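Local structure of acetoin utilization protein (Exiguobacterium sibiricum, 2Q04) at residues F78-P83 and Y94-G99; A31-D36 and N70-Y75; L147-Y152 and A176-N181. The protein is probably an acetyltransferase of the GNAT family, named for a role in acetoin utilization, though its substrate is not established. One frame throughout, in Å; residues are numbered along the deposited sequence.

How the interactions relate
Interactions 1 and 2 lie on one sheet of the GNAT-type domain and share strand 71-79. Interaction 2 pairs the start of that strand with the short strand 34-35. Interaction 1 pairs its far end with strand 95-103, and the two centres lie about 22 Å apart. Interaction 3 stands off the sheet, where helix 149-162 meets the loop before strand 182-187. Its centre is about 23 Å from that of interaction 1 and about 29 Å from that of interaction 2. Interaction 1 holds Gly99, which binds a calcium ion together with Thr134. Interaction 3 is further away, with the side chain of Ala180 about 14 Å from a calcium ion.

Interaction 1: residues F78-P83 and Y94-G99; sequences FLYPDP and YILELG. With CA (calcium ion), chain G.
The Tyr80 ring turns an edge to strand 95-103, with Ile95 O near the ring plane and 3.2 Å from Tyr80 CD1. Leu96 CD1 approaches the same ring obliquely. The Phe78 ring meets Leu98, whose CG lies 3.7 Å from Phe78 CE1. Both rings lie along the antiparallel pairing of strands 71-79 and 95-103, in the central sheet of a GNAT-type fold. Leu79 and Glu97 form its hydrogen-bonded pair. Leu79 N donates to Glu97 O at 2.9 Å. Glu97 N returns the bond to Leu79 O at 2.7 Å. Further on, Pro81 CG packs on Ile95 CG2.

Glu97 has CG anti to its backbone N (chi1 -173°) and an extended chain, which carries the carboxylate past Pro81. Its OE1 stands 3.4 Å from Pro81 CA. Water 1 donates to both OE1 of Glu97 and the carbonyl oxygen of Tyr80, and so bridges the segments. Tyr80 OH bonds to Gly1 N and Pro93 O, which fixes the far end of that ring. The other carboxylate oxygen of Glu97 turns to the metal side. Water 2 donates to Glu97 OE2 at 2.6 Å and also to Leu98 O. The same water binds the calcium ion, which Gly99 O ligates directly at 2.5 Å.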
loop_
_atom_site.group_PDB
_atom_site.type_symbol
_atom_site.label_atom_id
_atom_site.label_comp_id
_atom_site.label_asym_id
_atom_site.label_seq_id
_atom_site.Cartn_x
_atom_site.Cartn_y
_atom_site.Cartn_z
ATOM N N PHE A 78 -1.052 -5.565 -0.473
ATOM C CA PHE A 78 0.197 -6.004 0.129
ATOM C C PHE A 78 0.658 -7.238 -0.558
ATOM O O PHE A 78 -0.135 -8.135 -0.828
ATOM C CB PHE A 78 0.018 -6.299 1.612
ATOM C CG PHE A 78 -0.397 -5.142 2.395
ATOM C CD1 PHE A 78 0.545 -4.324 2.999
ATOM C CD2 PHE A 78 -1.747 -4.829 2.536
ATOM C CE1 PHE A 78 0.150 -3.205 3.733
ATOM C CE2 PHE A 78 -2.146 -3.726 3.266
ATOM C CZ PHE A 78 -1.197 -2.915 3.872
ATOM N N LEU A 79 1.947 -7.293 -0.855
ATOM C CA LEU A 79 2.552 -8.462 -1.475
ATOM C C LEU A 79 4.049 -8.317 -1.407
ATOM O O LEU A 79 4.559 -7.267 -0.988
ATOM C CB LEU A 79 2.099 -8.602 -2.942
ATOM C CG LEU A 79 2.511 -7.488 -3.923
ATOM C CD1 LEU A 79 2.215 -7.918 -5.355
ATOM C CD2 LEU A 79 1.816 -6.150 -3.596
ATOM N N TYR A 80 4.772 -9.354 -1.819
ATOM C CA TYR A 80 6.228 -9.277 -1.856
ATOM C C TYR A 80 6.668 -8.328 -2.947
ATOM O O TYR A 80 6.003 -8.214 -3.972
ATOM C CB TYR A 80 6.853 -10.657 -2.071
ATOM C CG TYR A 80 6.893 -11.510 -0.826
ATOM C CD1 TYR A 80 7.319 -10.981 0.391
ATOM C CD2 TYR A 80 6.583 -12.861 -0.879
ATOM C CE1 TYR A 80 7.369 -11.747 1.519
ATOM C CE2 TYR A 80 6.639 -13.650 0.253
ATOM C CZ TYR A 80 7.038 -13.089 1.451
ATOM O OH TYR A 80 7.102 -13.867 2.589
ATOM N N PRO A 81 7.795 -7.619 -2.721
ATOM C CA PRO A 81 8.305 -6.656 -3.693
ATOM C C PRO A 81 8.507 -7.253 -5.083
ATOM O O PRO A 81 8.765 -8.439 -5.213
ATOM C CB PRO A 81 9.647 -6.227 -3.089
ATOM C CG PRO A 81 9.518 -6.485 -1.650
ATOM C CD PRO A 81 8.640 -7.672 -1.511
ATOM N N ASP A 82 8.406 -6.406 -6.104
ATOM C CA ASP A 82 8.528 -6.844 -7.508
ATOM C C ASP A 82 9.926 -7.419 -7.797
ATOM O O ASP A 82 10.929 -6.785 -7.496
ATOM C CB ASP A 82 8.244 -5.654 -8.455
ATOM C CG ASP A 82 8.212 -6.066 -9.928
ATOM O OD1 ASP A 82 9.291 -6.162 -10.550
ATOM O OD2 ASP A 82 7.099 -6.234 -10.473
ATOM N N PRO A 83 9.981 -8.622 -8.412
ATOM C CA PRO A 83 11.257 -9.271 -8.775
ATOM C C PRO A 83 12.174 -8.402 -9.648
ATOM O O PRO A 83 13.378 -8.643 -9.698
ATOM C CB PRO A 83 10.808 -10.505 -9.566
ATOM C CG PRO A 83 9.442 -10.777 -9.107
ATOM C CD PRO A 83 8.825 -9.457 -8.773
ATOM N N TYR A 94 10.823 -11.438 5.223
ATOM C CA TYR A 94 10.227 -10.528 6.217
ATOM C C TYR A 94 10.006 -9.132 5.639
ATOM O O TYR A 94 9.548 -8.235 6.336
ATOM C CB TYR A 94 11.111 -10.437 7.460
ATOM C CG TYR A 94 11.269 -11.754 8.196
ATOM C CD1 TYR A 94 10.274 -12.217 9.049
ATOM C CD2 TYR A 94 12.409 -12.527 8.038
ATOM C CE1 TYR A 94 10.403 -13.407 9.707
ATOM C CE2 TYR A 94 12.551 -13.711 8.693
ATOM C CZ TYR A 94 11.540 -14.157 9.534
ATOM O OH TYR A 94 11.676 -15.354 10.202
ATOM N N ILE A 95 10.350 -8.948 4.370
ATOM C CA ILE A 95 10.127 -7.679 3.706
ATOM C C ILE A 95 8.901 -7.770 2.788
ATOM O O ILE A 95 8.857 -8.582 1.856
ATOM C CB ILE A 95 11.380 -7.218 2.922
ATOM C CG1 ILE A 95 12.488 -6.835 3.911
ATOM C CG2 ILE A 95 11.042 -6.015 2.019
ATOM C CD1 ILE A 95 13.765 -6.366 3.266
ATOM N N LEU A 96 7.892 -6.955 3.101
ATOM C CA LEU A 96 6.629 -6.959 2.392
ATOM C C LEU A 96 6.395 -5.584 1.796
ATOM O O LEU A 96 6.807 -4.587 2.367
ATOM C CB LEU A 96 5.501 -7.293 3.374
ATOM C CG LEU A 96 4.143 -7.669 2.792
ATOM C CD1 LEU A 96 4.219 -8.990 2.043
ATOM C CD2 LEU A 96 3.119 -7.755 3.901
ATOM N N GLU A 97 5.746 -5.526 0.645
ATOM C CA GLU A 97 5.457 -4.240 0.028
ATOM C C GLU A 97 3.971 -3.898 0.078
ATOM O O GLU A 97 3.126 -4.718 -0.241
ATOM C CB GLU A 97 5.953 -4.189 -1.426
ATOM C CG GLU A 97 5.816 -2.773 -2.062
ATOM C CD GLU A 97 6.089 -2.752 -3.554
ATOM O OE1 GLU A 97 6.407 -3.813 -4.116
ATOM O OE2 GLU A 97 5.951 -1.672 -4.167
ATOM N N LEU A 98 3.678 -2.705 0.570
ATOM C CA LEU A 98 2.389 -2.115 0.406
ATOM C C LEU A 98 2.371 -1.627 -1.017
ATOM O O LEU A 98 2.984 -0.611 -1.339
ATOM C CB LEU A 98 2.212 -0.942 1.395
ATOM C CG LEU A 98 0.827 -0.273 1.529
ATOM C CD1 LEU A 98 0.857 0.740 2.665
ATOM C CD2 LEU A 98 0.378 0.408 0.225
ATOM N N GLY A 99 1.814 -2.436 -1.900
ATOM C CA GLY A 99 1.869 -2.159 -3.330
ATOM C C GLY A 99 1.272 -0.824 -3.670
ATOM O O GLY A 99 1.970 0.077 -4.125
HETATM CA CA CA G . 3.449 1.966 -4.658
HETATM O O HOH W 1 5.289 -5.987 -5.980
HETATM O O HOH W 2 4.922 0.427 -3.082
HETATM O O HOH W 3 2.567 2.765 -2.532
HETATM O O HOH W 4 4.190 1.366 -7.208
#

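Interaction 2: residues A31-D36 and N70-Y75; sequences ATYKLD and NDIIGY
Residues 34-35 and 71-72 pair as parallel strands, held by three backbone hydrogen bonds, and this short pairing adds strand 34-35 to the GNAT-type sheet. Lys34 N donates to Asn70 O at 2.8 Å. Ile72 N donates to Lys34 O at 3.0 Å, and Asp36 N closes the series on Ile72 O at 2.9 Å.

Ile72 carries most of the apolar contact, and its branches divide the work. CD1 reaches back to Tyr33 CB at 3.7 Å. CG2 meets Leu35 CD2 at 3.8 Å. With CG1 beside the backbone N and CG2 anti to it (chi1 -57°), the two branches diverge toward different neighbours. Tyr33 and Ile72 cross at about a right angle. Asn70 comes to the edge of the Tyr33 ring, where its OD1 lies in the ring plane, 3.7 Å from Tyr33 CD1. The ring and amide planes are 46° apart. Lys34 and Asp71 share the other side of the sheet. Lys34 CB passes near Asp71 OD1, but the extended lysine chain carries NZ away, and the charges do not touch. Asp36 sets its CB against Ile72 O, while its OD2 forms a salt bridge with Arg106 and accepts from Gly38 N.

Leu35 CD2 also approaches the Tyr75 ring obliquely. An acetic acid molecule, probably from the crystallisation liquor, lies about 3 Å from the Leu35 side chain. Ile73 and Gly74 both face Ala66, a classic beta bulge toward strand 62-68. That strand's Ile65 touches both Tyr33 and Ile72. Helix 45-56 packs against Leu35 and Tyr75.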
loop_
_atom_site.group_PDB
_atom_site.type_symbol
_atom_site.label_atom_id
_atom_site.label_comp_id
_atom_site.label_asym_id
_atom_site.label_seq_id
_atom_site.Cartn_x
_atom_site.Cartn_y
_atom_site.Cartn_z
ATOM N N ALA A 31 -13.615 -11.414 -6.736
ATOM C CA ALA A 31 -14.059 -11.544 -8.124
ATOM C C ALA A 31 -15.541 -11.219 -8.291
ATOM O O ALA A 31 -15.982 -10.863 -9.382
ATOM C CB ALA A 31 -13.773 -12.943 -8.635
ATOM N N THR A 32 -16.307 -11.353 -7.206
ATOM C CA THR A 32 -17.759 -11.099 -7.245
ATOM C C THR A 32 -18.089 -9.597 -7.103
ATOM O O THR A 32 -19.189 -9.163 -7.449
ATOM C CB THR A 32 -18.493 -11.875 -6.138
ATOM O OG1 THR A 32 -18.055 -11.416 -4.855
ATOM C CG2 THR A 32 -18.229 -13.375 -6.264
ATOM N N TYR A 33 -17.137 -8.818 -6.585
ATOM C CA TYR A 33 -17.333 -7.380 -6.441
ATOM C C TYR A 33 -17.059 -6.663 -7.763
ATOM O O TYR A 33 -16.709 -7.290 -8.761
ATOM C CB TYR A 33 -16.426 -6.812 -5.337
ATOM C CG TYR A 33 -16.656 -7.409 -3.959
ATOM C CD1 TYR A 33 -17.940 -7.592 -3.461
ATOM C CD2 TYR A 33 -15.586 -7.715 -3.132
ATOM C CE1 TYR A 33 -18.149 -8.129 -2.193
ATOM C CE2 TYR A 33 -15.782 -8.230 -1.857
ATOM C CZ TYR A 33 -17.064 -8.436 -1.394
ATOM O OH TYR A 33 -17.258 -8.951 -0.133
ATOM N N LYS A 34 -17.244 -5.346 -7.761
ATOM C CA LYS A 34 -17.034 -4.530 -8.948
ATOM C C LYS A 34 -16.234 -3.276 -8.596
ATOM O O LYS A 34 -16.680 -2.456 -7.810
ATOM C CB LYS A 34 -18.384 -4.125 -9.549
ATOM C CG LYS A 34 -18.279 -3.261 -10.804
ATOM C CD LYS A 34 -19.643 -3.047 -11.454
ATOM C CE LYS A 34 -19.519 -2.323 -12.794
ATOM N NZ LYS A 34 -20.829 -2.222 -13.510
ATOM N N LEU A 35 -15.051 -3.135 -9.179
ATOM C CA LEU A 35 -14.243 -1.938 -8.958
ATOM C C LEU A 35 -14.974 -0.691 -9.445
ATOM O O LEU A 35 -15.489 -0.655 -10.573
ATOM C CB LEU A 35 -12.893 -2.042 -9.678
ATOM C CG LEU A 35 -11.716 -2.627 -8.893
ATOM C CD1 LEU A 35 -10.432 -2.478 -9.705
ATOM C CD2 LEU A 35 -11.563 -1.954 -7.542
ATOM N N ASP A 36 -15.003 0.335 -8.598
ATOM C CA ASP A 36 -15.607 1.606 -8.954
ATOM C C ASP A 36 -14.898 2.189 -10.192
ATOM O O ASP A 36 -13.668 2.112 -10.295
ATOM C CB ASP A 36 -15.490 2.584 -7.791
ATOM C CG ASP A 36 -16.262 3.840 -8.020
ATOM O OD1 ASP A 36 -17.505 3.799 -7.905
ATOM O OD2 ASP A 36 -15.634 4.879 -8.314
ATOM N N ASN A 70 -21.737 -4.275 -3.443
ATOM C CA ASN A 70 -20.792 -5.030 -4.282
ATOM C C ASN A 70 -19.701 -4.135 -4.892
ATOM O O ASN A 70 -18.832 -4.619 -5.612
ATOM C CB ASN A 70 -21.541 -5.746 -5.412
ATOM C CG ASN A 70 -22.150 -7.036 -4.973
ATOM O OD1 ASN A 70 -21.462 -7.919 -4.459
ATOM N ND2 ASN A 70 -23.438 -7.189 -5.219
ATOM N N ASP A 71 -19.742 -2.837 -4.577
ATOM C CA ASP A 71 -18.856 -1.860 -5.206
ATOM C C ASP A 71 -17.621 -1.517 -4.344
ATOM O O ASP A 71 -17.747 -0.973 -3.248
ATOM C CB ASP A 71 -19.639 -0.582 -5.521
ATOM C CG ASP A 71 -20.759 -0.813 -6.518
ATOM O OD1 ASP A 71 -20.483 -1.351 -7.605
ATOM O OD2 ASP A 71 -21.914 -0.444 -6.219
ATOM N N ILE A 72 -16.432 -1.805 -4.880
ATOM C CA ILE A 72 -15.171 -1.427 -4.226
ATOM C C ILE A 72 -14.819 0.011 -4.609
ATOM O O ILE A 72 -14.534 0.296 -5.771
ATOM C CB ILE A 72 -14.002 -2.341 -4.662
ATOM C CG1 ILE A 72 -14.322 -3.804 -4.377
ATOM C CG2 ILE A 72 -12.734 -1.938 -3.943
ATOM C CD1 ILE A 72 -13.347 -4.778 -5.022
ATOM N N ILE A 73 -14.831 0.907 -3.628
ATOM C CA ILE A 73 -14.547 2.332 -3.884
ATOM C C ILE A 73 -13.161 2.720 -3.372
ATOM O O ILE A 73 -12.774 3.880 -3.414
ATOM C CB ILE A 73 -15.665 3.278 -3.263
ATOM C CG1 ILE A 73 -15.741 3.141 -1.731
ATOM C CG2 ILE A 73 -16.998 2.955 -3.854
ATOM C CD1 ILE A 73 -14.743 3.997 -0.976
ATOM N N GLY A 74 -12.408 1.728 -2.931
ATOM C CA GLY A 74 -11.068 1.942 -2.463
ATOM C C GLY A 74 -10.424 0.631 -2.067
ATOM O O GLY A 74 -11.112 -0.347 -1.794
ATOM N N TYR A 75 -9.098 0.609 -2.042
ATOM C CA TYR A 75 -8.370 -0.589 -1.676
ATOM C C TYR A 75 -6.946 -0.269 -1.265
ATOM O O TYR A 75 -6.434 0.820 -1.529
ATOM C CB TYR A 75 -8.342 -1.567 -2.845
ATOM C CG TYR A 75 -7.612 -1.034 -4.065
ATOM C CD1 TYR A 75 -6.221 -1.110 -4.159
ATOM C CD2 TYR A 75 -8.315 -0.461 -5.131
ATOM C CE1 TYR A 75 -5.547 -0.621 -5.275
ATOM C CE2 TYR A 75 -7.651 0.030 -6.250
ATOM C CZ TYR A 75 -6.266 -0.054 -6.317
ATOM O OH TYR A 75 -5.600 0.426 -7.417
#

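Interaction 3: residues L147-Y152 and A176-N181; sequences LSVWDY and ASHPAN. With EDO (1,2-ethanediol), chain J; EDO (1,2-ethanediol), chain K.
Trp150 reaches from the first turn of helix 149-162 across to the loop 176-181, and its ring makes most of this surface contact. From CB, the torsion puts CG beside the backbone N (chi1 -43°) and turns the six-membered ring toward Ala180. Along the ring, CE3 comes within 4.1 Å of Ala180 CB. The next atom, CZ3, is closer to the loop: it stands 3.6 Å from Ala180 N and 3.7 Å from Ala180 CB. Pro179 CB lies at the edge of the indole, near its plane, and also meets CZ3. At the far corner, Trp150 CH2 touches His178 CE1 at 3.7 Å. Trp150 CZ2 runs by the same carbon.

The six-membered ring of Trp150 and the imidazole of His178 are nearly parallel, with planes at 22°. They are slid apart, with centroids 5.5 Å from each other, and barely overlap. The imidazole is held by its own loop. Ala180 N donates to His178 ND1 at 3.1 Å, close to the ring plane. Both residues belong to a type I beta turn that runs from His178 to Asn181. Beside the tryptophan, Val149 points its CG1 at Ala180 CB, 3.5 Å away, so Ala180 CB is met by both Val149 and Trp150. The contact between the segments is thus apolar and aromatic.

Ser148 is the N-cap of the helix, and its OG accepts a weak bond from Asp151 N. On the helix side, Val149 also packs on Trp140 and on Leu142 of helix 142-145. Further along the helix, Arg153 bonds to Ala180 O. The His178 ring meets that of Tyr137. The loop itself joins helix 173-176 to strand 182-187, so the contact ties helix 149-162 to the approach to that strand.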
loop_
_atom_site.group_PDB
_atom_site.type_symbol
_atom_site.label_atom_id
_atom_site.label_comp_id
_atom_site.label_asym_id
_atom_site.label_seq_id
_atom_site.Cartn_x
_atom_site.Cartn_y
_atom_site.Cartn_z
ATOM N N LEU A 147 -4.956 19.358 -6.007
ATOM C CA LEU A 147 -3.777 19.634 -5.187
ATOM C C LEU A 147 -2.533 19.826 -6.025
ATOM O O LEU A 147 -2.368 19.192 -7.069
ATOM C CB LEU A 147 -3.530 18.485 -4.222
ATOM C CG LEU A 147 -4.599 18.220 -3.182
ATOM C CD1 LEU A 147 -4.345 16.878 -2.525
ATOM C CD2 LEU A 147 -4.630 19.330 -2.149
ATOM N N SER A 148 -1.639 20.683 -5.549
ATOM C CA SER A 148 -0.321 20.768 -6.113
ATOM C C SER A 148 0.404 19.511 -5.717
ATOM O O SER A 148 -0.084 18.735 -4.914
ATOM C CB SER A 148 0.435 21.988 -5.577
ATOM O OG SER A 148 0.950 21.735 -4.277
ATOM N N VAL A 149 1.594 19.346 -6.225
ATOM C CA VAL A 149 2.361 18.118 -5.967
ATOM C C VAL A 149 2.828 18.016 -4.502
ATOM O O VAL A 149 2.819 16.929 -3.915
ATOM C CB VAL A 149 3.602 17.979 -6.903
ATOM C CG1 VAL A 149 4.361 16.700 -6.590
ATOM C CG2 VAL A 149 3.181 17.980 -8.350
ATOM N N TRP A 150 3.212 19.147 -3.917
ATOM C CA TRP A 150 3.786 19.148 -2.580
ATOM C C TRP A 150 2.702 19.067 -1.502
ATOM O O TRP A 150 2.896 18.408 -0.480
ATOM C CB TRP A 150 4.689 20.374 -2.408
ATOM C CG TRP A 150 5.579 20.624 -3.645
ATOM C CD1 TRP A 150 5.344 21.514 -4.656
ATOM C CD2 TRP A 150 6.772 19.904 -4.018
ATOM N NE1 TRP A 150 6.343 21.429 -5.613
ATOM C CE2 TRP A 150 7.227 20.450 -5.248
ATOM C CE3 TRP A 150 7.505 18.871 -3.428
ATOM C CZ2 TRP A 150 8.385 19.992 -5.894
ATOM C CZ3 TRP A 150 8.666 18.415 -4.076
ATOM C CH2 TRP A 150 9.088 18.978 -5.294
ATOM N N ASP A 151 1.531 19.671 -1.768
ATOM C CA ASP A 151 0.367 19.515 -0.878
ATOM C C ASP A 151 -0.078 18.065 -0.886
ATOM O O ASP A 151 -0.400 17.499 0.162
ATOM C CB ASP A 151 -0.776 20.422 -1.330
ATOM C CG ASP A 151 -0.393 21.883 -1.325
ATOM O OD1 ASP A 151 0.642 22.223 -0.709
ATOM O OD2 ASP A 151 -1.106 22.686 -1.956
ATOM N N TYR A 152 -0.074 17.457 -2.072
ATOM C CA TYR A 152 -0.427 16.051 -2.211
ATOM C C TYR A 152 0.527 15.190 -1.418
ATOM O O TYR A 152 0.115 14.298 -0.696
ATOM C CB TYR A 152 -0.385 15.619 -3.685
ATOM C CG TYR A 152 -0.913 14.226 -3.898
ATOM C CD1 TYR A 152 -0.137 13.109 -3.572
ATOM C CD2 TYR A 152 -2.218 14.015 -4.335
ATOM C CE1 TYR A 152 -0.636 11.820 -3.705
ATOM C CE2 TYR A 152 -2.729 12.725 -4.476
ATOM C CZ TYR A 152 -1.927 11.631 -4.161
ATOM O OH TYR A 152 -2.422 10.354 -4.291
ATOM N N ALA A 176 14.750 8.970 -6.394
ATOM C CA ALA A 176 15.611 10.131 -6.265
ATOM C C ALA A 176 15.385 11.150 -7.379
ATOM O O ALA A 176 15.744 12.320 -7.235
ATOM C CB ALA A 176 17.064 9.699 -6.242
ATOM N N SER A 177 14.787 10.709 -8.487
ATOM C CA SER A 177 14.649 11.559 -9.687
ATOM C C SER A 177 13.797 12.818 -9.442
ATOM O O SER A 177 13.833 13.762 -10.231
ATOM C CB SER A 177 14.021 10.764 -10.826
ATOM O OG SER A 177 12.620 10.647 -10.650
ATOM N N HIS A 178 12.991 12.793 -8.390
ATOM C CA HIS A 178 12.093 13.922 -8.058
ATOM C C HIS A 178 11.855 13.925 -6.535
ATOM O O HIS A 178 11.406 12.935 -5.990
ATOM C CB HIS A 178 10.723 13.747 -8.798
ATOM C CG HIS A 178 9.863 14.994 -8.820
ATOM N ND1 HIS A 178 9.188 15.458 -7.711
ATOM C CD2 HIS A 178 9.515 15.818 -9.840
ATOM C CE1 HIS A 178 8.503 16.541 -8.035
ATOM N NE2 HIS A 178 8.683 16.777 -9.321
ATOM N N PRO A 179 12.178 15.054 -5.847
ATOM C CA PRO A 179 12.051 15.125 -4.387
ATOM C C PRO A 179 10.650 14.784 -3.848
ATOM O O PRO A 179 10.517 14.419 -2.690
ATOM C CB PRO A 179 12.377 16.575 -4.075
ATOM C CG PRO A 179 13.171 17.031 -5.164
ATOM C CD PRO A 179 12.757 16.283 -6.390
ATOM N N ALA A 180 9.622 14.954 -4.670
ATOM C CA ALA A 180 8.259 14.642 -4.244
ATOM C C ALA A 180 8.062 13.129 -4.062
ATOM O O ALA A 180 7.274 12.690 -3.204
ATOM C CB ALA A 180 7.250 15.187 -5.226
ATOM N N ASN A 181 8.764 12.326 -4.866
ATOM C CA ASN A 181 8.703 10.861 -4.709
ATOM C C ASN A 181 9.276 10.477 -3.360
ATOM O O ASN A 181 10.048 11.240 -2.762
ATOM C CB ASN A 181 9.479 10.148 -5.813
ATOM C CG ASN A 181 8.996 10.505 -7.193
ATOM O OD1 ASN A 181 7.857 10.942 -7.378
ATOM N ND2 ASN A 181 9.864 10.333 -8.181
HETATM C C1 EDO J . -2.192 7.792 -5.027
HETATM O O1 EDO J . -1.298 7.981 -3.907
HETATM C C2 EDO J . -2.073 6.380 -5.565
HETATM O O2 EDO J . -2.577 6.329 -6.897
HETATM C C1 EDO K . 14.996 11.252 -1.496
HETATM O O1 EDO K . 15.795 10.350 -0.697
HETATM C C2 EDO K . 13.522 10.830 -1.435
HETATM O O2 EDO K . 12.649 11.879 -1.898
#